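Local coordinates for flagellar protein (Xanthomonas campestris pv. campestris, PDB 3C12) that caps the growing flagellar hook, is probably required for hook formation and may act as a scaffolding protein during assembly, at residues Phe40-Ile45 / Gln55-Ala60; Val105-Asp110 / Thr124-Ser129. All coordinates share one frame; numbering follows the deposited sequence.

The two contacts belong to different parts of this C-terminal fragment of FlgD. Contact 1 comes first along the chain and closes before contact 2 begins. It pairs strand 39-46 with strand 52-60, a beta hairpin of the Ig-like domain, whereas contact 2 sets strand 98-115 against the turn between strands 118-123 and 127-130 in the Tudor-like part. Their centres are about 22 Å apart on opposite sides of the chain's centre, and their nearest atoms about 9 Å apart, so they do not touch. Strand 83-93 pairs with both strand 39-46 and strand 98-115, so hairpin and turn hang on one connected antiparallel strand network that runs through both parts of the fragment.

Contact 1 (Phe40-Ile45 / Gln55-Ala60); sequences FVNFEI and QLSVPA
Val-41 and Phe-43 of one strand meet Val-58 and Leu-56 of the other on a shared apolar face. Val-41 and Val-58 lie side by side and point the same way, with Val-41 CG1 4.0 Å from Val-58 CB. The Phe-43 ring, directed by a CG anti to the carbonyl carbon (chi1 -55°), crosses Val-58 obliquely, its CE1 atom 4.0 Å from Val-58 CG2. Backbone pairing of Phe-43 with Leu-56 sets their CB atoms 4.2 Å apart. Val-66 and Trp-70 of strand 64-70 cover this face, and Phe-43 also meets the Phe-68 ring.

Between the faces, two hydrogen-bonded pairs fix the antiparallel register. Val-41 N gives a bond of 2.8 Å to Val-58 O, answered by Val-58 N to Val-41 O at 2.9 Å. Phe-43 and Leu-56 exchange a second couple, of which Leu-56 N to Phe-43 O is the straighter, with an N-H...O angle of 170°; the reverse bond, Phe-43 N to Leu-56 O, is more bent. Val-41 O also takes a weak bond from Asn-42 ND2 at 3.2 Å.

The other face is mixed: Asn-42, Ser-57, Glu-44 and Gln-55 share it with Phe-40 and Pro-59. Asn-42 sits opposite Ser-57 in a non-hydrogen-bonded pair, and the Phe-40 ring turns its edge, in plane, to Asn-42 CG. The amide planes of Asn-42 and Gln-55 stand 55° apart. Asn-42 OD1 and Gln-55 OE1, as modelled, are 3.4 Å apart.

Strand 39-46 pairs on its other edge with strand 83-93, through bonds such as Asn-42 with Thr-90. The hairpin thus turns Val-41, Phe-43, Leu-56 and Val-58 toward strand 64-70 and its mixed face outward, as in the sheets of an Ig-like beta sandwich.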
loop_
_atom_site.group_PDB
_atom_site.type_symbol
_atom_site.label_atom_id
_atom_site.label_comp_id
_atom_site.label_asym_id
_atom_site.label_seq_id
_atom_site.Cartn_x
_atom_site.Cartn_y
_atom_site.Cartn_z
ATOM N N PHE A 40 9.145 -11.442 12.505
ATOM C CA PHE A 40 8.123 -12.106 11.707
ATOM C C PHE A 40 7.056 -11.119 11.260
ATOM O O PHE A 40 6.873 -10.062 11.855
ATOM C CB PHE A 40 7.475 -13.276 12.472
ATOM C CG PHE A 40 6.669 -12.866 13.680
ATOM C CD1 PHE A 40 7.294 -12.545 14.877
ATOM C CD2 PHE A 40 5.283 -12.819 13.621
ATOM C CE1 PHE A 40 6.551 -12.187 15.992
ATOM C CE2 PHE A 40 4.533 -12.459 14.733
ATOM C CZ PHE A 40 5.169 -12.143 15.918
ATOM N N VAL A 41 6.364 -11.457 10.185
ATOM C CA VAL A 41 5.313 -10.599 9.690
ATOM C C VAL A 41 4.045 -11.421 9.577
ATOM O O VAL A 41 4.061 -12.542 9.079
ATOM C CB VAL A 41 5.688 -9.997 8.326
ATOM C CG1 VAL A 41 6.226 -11.073 7.426
ATOM C CG2 VAL A 41 4.482 -9.339 7.699
ATOM N N ASN A 42 2.949 -10.866 10.078
ATOM C CA ASN A 42 1.664 -11.546 10.026
ATOM C C ASN A 42 0.739 -10.887 9.016
ATOM O O ASN A 42 0.423 -9.702 9.117
ATOM C CB ASN A 42 0.999 -11.559 11.408
ATOM C CG ASN A 42 1.623 -12.570 12.344
ATOM O OD1 ASN A 42 1.234 -12.677 13.499
ATOM N ND2 ASN A 42 2.594 -13.320 11.845
ATOM N N PHE A 43 0.326 -11.678 8.032
ATOM C CA PHE A 43 -0.569 -11.217 6.984
ATOM C C PHE A 43 -1.970 -11.693 7.315
ATOM O O PHE A 43 -2.216 -12.883 7.434
ATOM C CB PHE A 43 -0.128 -11.770 5.627
ATOM C CG PHE A 43 1.297 -11.449 5.280
ATOM C CD1 PHE A 43 2.342 -12.171 5.842
ATOM C CD2 PHE A 43 1.596 -10.409 4.413
ATOM C CE1 PHE A 43 3.661 -11.861 5.545
ATOM C CE2 PHE A 43 2.914 -10.092 4.112
ATOM C CZ PHE A 43 3.947 -10.819 4.680
ATOM N N GLU A 44 -2.885 -10.749 7.474
ATOM C CA GLU A 44 -4.258 -11.073 7.804
ATOM C C GLU A 44 -5.198 -10.807 6.633
ATOM O O GLU A 44 -5.232 -9.705 6.093
ATOM C CB GLU A 44 -4.693 -10.250 9.008
ATOM C CG GLU A 44 -6.151 -10.403 9.371
ATOM C CD GLU A 44 -6.598 -9.361 10.368
ATOM O OE1 GLU A 44 -6.482 -8.156 10.052
ATOM O OE2 GLU A 44 -7.060 -9.743 11.463
ATOM N N ILE A 45 -5.964 -11.822 6.252
ATOM C CA ILE A 45 -6.912 -11.703 5.151
ATOM C C ILE A 45 -8.340 -11.500 5.661
ATOM O O ILE A 45 -8.852 -12.318 6.414
ATOM C CB ILE A 45 -6.863 -12.966 4.253
ATOM C CG1 ILE A 45 -5.654 -12.897 3.326
ATOM C CG2 ILE A 45 -8.134 -13.084 3.433
ATOM C CD1 ILE A 45 -4.356 -12.756 4.039
ATOM N N GLN A 55 -5.037 -16.082 8.494
ATOM C CA GLN A 55 -3.864 -15.337 8.919
ATOM C C GLN A 55 -2.594 -16.134 8.632
ATOM O O GLN A 55 -2.514 -17.329 8.906
ATOM C CB GLN A 55 -3.972 -15.031 10.410
ATOM C CG GLN A 55 -3.365 -13.705 10.824
ATOM C CD GLN A 55 -2.308 -13.881 11.886
ATOM O OE1 GLN A 55 -2.106 -13.010 12.726
ATOM N NE2 GLN A 55 -1.615 -15.013 11.846
ATOM N N LEU A 56 -1.606 -15.462 8.062
ATOM C CA LEU A 56 -0.345 -16.098 7.725
ATOM C C LEU A 56 0.759 -15.428 8.520
ATOM O O LEU A 56 0.648 -14.259 8.886
ATOM C CB LEU A 56 -0.060 -15.943 6.228
ATOM C CG LEU A 56 -1.127 -16.431 5.246
ATOM C CD1 LEU A 56 -0.897 -15.825 3.870
ATOM C CD2 LEU A 56 -1.105 -17.949 5.184
ATOM N N SER A 57 1.822 -16.173 8.790
ATOM C CA SER A 57 2.948 -15.630 9.532
ATOM C C SER A 57 4.204 -16.069 8.826
ATOM O O SER A 57 4.300 -17.211 8.403
ATOM C CB SER A 57 2.942 -16.155 10.967
ATOM O OG SER A 57 1.717 -15.843 11.608
ATOM N N VAL A 58 5.161 -15.162 8.673
ATOM C CA VAL A 58 6.414 -15.498 7.997
ATOM C C VAL A 58 7.597 -14.899 8.730
ATOM O O VAL A 58 7.581 -13.719 9.084
ATOM C CB VAL A 58 6.451 -14.970 6.531
ATOM C CG1 VAL A 58 7.763 -15.348 5.868
ATOM C CG2 VAL A 58 5.297 -15.533 5.746
ATOM N N PRO A 59 8.642 -15.707 8.967
ATOM C CA PRO A 59 9.833 -15.214 9.662
ATOM C C PRO A 59 10.626 -14.286 8.741
ATOM O O PRO A 59 10.473 -14.329 7.517
ATOM C CB PRO A 59 10.584 -16.496 10.002
ATOM C CG PRO A 59 10.268 -17.367 8.841
ATOM C CD PRO A 59 8.785 -17.135 8.634
ATOM N N ALA A 60 11.456 -13.441 9.341
ATOM C CA ALA A 60 12.276 -12.502 8.591
ATOM C C ALA A 60 13.708 -12.498 9.115
ATOM O O ALA A 60 14.027 -11.828 10.098
ATOM C CB ALA A 60 11.682 -11.102 8.678
#

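Contact 2 (Val105-Asp110 / Thr124-Ser129); sequences VDAPVD and TGLGTS
In the Tudor-like part of the fragment, Thr-124 and Leu-126, on the turn between strands 118-123 and 127-130, close against Pro-108, Ala-107 and Val-105 of strand 98-115. Strands 98-115 and 118-123 already pair antiparallel, and Thr-124 carries their association one step beyond the end of the second.

The polar half centres on Pro-108 O, which accepts two bonds from one residue. Thr-124 N approaches nearly along the C=O axis at 3.0 Å, with an almost straight N-H...O angle of 173°. Thr-124 OG1 donates to the same oxygen at 3.2 Å, but from above the carbonyl plane, 47° out of it. The hydroxyl gets there because it is anti to the carbonyl carbon of Thr-124 and beside its backbone N (chi1 -49°), which brings it to the same acceptor as the amide. The Thr-124 side chain crosses the Pro-108 ring at about a right angle, meeting it at CG, and its OG1 also lies near Asp-110 CB.

The apolar half is supplied by one branch of Leu-126. Its CD1 atom reaches Ala-107 CB at 3.7 Å and Val-105 CG1 at 3.9 Å, two side chains that both project toward the turn from alternate positions of the strand. Ser-18 touches both Val-105 and Leu-126, and the carbonyl of Leu-126 accepts a bond from Lys-84 NZ, which links the turn to strand 83-93.

Between the two halves, Gly-125 takes backbone angles at which a CB would press on the carbonyl oxygen of Thr-124. Chemically, one backbone oxygen is gripped twice by the same residue: the nearly linear amide bond is the main tie and the longer, off-plane hydroxyl bond a lesser second one, while dispersion contacts through Leu-126 CD1 hold the far side of the turn to the strand.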
loop_
_atom_site.group_PDB
_atom_site.type_symbol
_atom_site.label_atom_id
_atom_site.label_comp_id
_atom_site.label_asym_id
_atom_site.label_seq_id
_atom_site.Cartn_x
_atom_site.Cartn_y
_atom_site.Cartn_z
ATOM N N VAL A 105 1.144 -6.629 -4.231
ATOM C CA VAL A 105 0.573 -7.846 -4.771
ATOM C C VAL A 105 1.077 -8.193 -6.148
ATOM O O VAL A 105 1.269 -7.314 -6.994
ATOM C CB VAL A 105 -0.949 -7.736 -4.839
ATOM C CG1 VAL A 105 -1.536 -9.006 -5.399
ATOM C CG2 VAL A 105 -1.491 -7.445 -3.468
ATOM N N ASP A 106 1.287 -9.487 -6.363
ATOM C CA ASP A 106 1.729 -9.958 -7.660
ATOM C C ASP A 106 0.502 -10.357 -8.478
ATOM O O ASP A 106 -0.366 -11.089 -7.991
ATOM C CB ASP A 106 2.665 -11.150 -7.525
ATOM C CG ASP A 106 3.096 -11.695 -8.881
ATOM O OD1 ASP A 106 2.268 -12.372 -9.544
ATOM O OD2 ASP A 106 4.247 -11.426 -9.295
ATOM N N ALA A 107 0.441 -9.877 -9.720
ATOM C CA ALA A 107 -0.688 -10.159 -10.587
ATOM C C ALA A 107 -0.290 -10.196 -12.041
ATOM O O ALA A 107 0.615 -9.479 -12.471
ATOM C CB ALA A 107 -1.769 -9.107 -10.396
ATOM N N PRO A 108 -0.981 -11.028 -12.828
ATOM C CA PRO A 108 -0.697 -11.157 -14.255
ATOM C C PRO A 108 -1.292 -9.994 -15.062
ATOM O O PRO A 108 -2.467 -9.648 -14.908
ATOM C CB PRO A 108 -1.319 -12.503 -14.593
ATOM C CG PRO A 108 -2.535 -12.510 -13.739
ATOM C CD PRO A 108 -2.034 -11.975 -12.415
ATOM N N VAL A 109 -0.461 -9.383 -15.902
ATOM C CA VAL A 109 -0.884 -8.270 -16.751
ATOM C C VAL A 109 -1.627 -8.861 -17.940
ATOM O O VAL A 109 -1.017 -9.160 -18.970
ATOM C CB VAL A 109 0.321 -7.484 -17.284
ATOM C CG1 VAL A 109 -0.155 -6.340 -18.154
ATOM C CG2 VAL A 109 1.166 -6.975 -16.132
ATOM N N ASP A 110 -2.938 -9.032 -17.789
ATOM C CA ASP A 110 -3.760 -9.616 -18.836
ATOM C C ASP A 110 -3.679 -8.843 -20.144
ATOM O O ASP A 110 -3.661 -9.437 -21.229
ATOM C CB ASP A 110 -5.217 -9.710 -18.389
ATOM C CG ASP A 110 -6.115 -10.313 -19.461
ATOM O OD1 ASP A 110 -5.884 -11.485 -19.850
ATOM O OD2 ASP A 110 -7.045 -9.610 -19.924
ATOM N N THR A 124 -5.278 -9.139 -14.006
ATOM C CA THR A 124 -6.210 -10.229 -13.796
ATOM C C THR A 124 -6.567 -10.383 -12.328
ATOM O O THR A 124 -5.693 -10.583 -11.483
ATOM C CB THR A 124 -5.627 -11.544 -14.305
ATOM O OG1 THR A 124 -5.109 -11.348 -15.629
ATOM C CG2 THR A 124 -6.700 -12.620 -14.337
ATOM N N GLY A 125 -7.864 -10.280 -12.044
ATOM C CA GLY A 125 -8.358 -10.396 -10.690
ATOM C C GLY A 125 -8.457 -9.069 -9.952
ATOM O O GLY A 125 -9.515 -8.721 -9.415
ATOM N N LEU A 126 -7.351 -8.325 -9.927
ATOM C CA LEU A 126 -7.295 -7.048 -9.231
ATOM C C LEU A 126 -8.056 -5.962 -9.939
ATOM O O LEU A 126 -8.834 -5.245 -9.323
ATOM C CB LEU A 126 -5.851 -6.599 -9.053
ATOM C CG LEU A 126 -5.047 -7.417 -8.052
ATOM C CD1 LEU A 126 -3.607 -6.953 -8.043
ATOM C CD2 LEU A 126 -5.665 -7.270 -6.677
ATOM N N GLY A 127 -7.822 -5.828 -11.235
ATOM C CA GLY A 127 -8.502 -4.795 -11.979
ATOM C C GLY A 127 -7.561 -3.889 -12.749
ATOM O O GLY A 127 -6.668 -4.342 -13.471
ATOM N N THR A 128 -7.748 -2.592 -12.587
ATOM C CA THR A 128 -6.935 -1.638 -13.310
ATOM C C THR A 128 -5.781 -1.051 -12.537
ATOM O O THR A 128 -5.822 -0.920 -11.313
ATOM C CB THR A 128 -7.804 -0.484 -13.850
ATOM O OG1 THR A 128 -7.899 -0.606 -15.276
ATOM C CG2 THR A 128 -7.222 0.895 -13.452
ATOM N N SER A 129 -4.745 -0.686 -13.274
ATOM C CA SER A 129 -3.591 -0.085 -12.668
ATOM C C SER A 129 -2.833 0.771 -13.644
ATOM O O SER A 129 -2.494 0.335 -14.736
ATOM C CB SER A 129 -2.646 -1.147 -12.117
ATOM O OG SER A 129 -1.494 -0.521 -11.573
#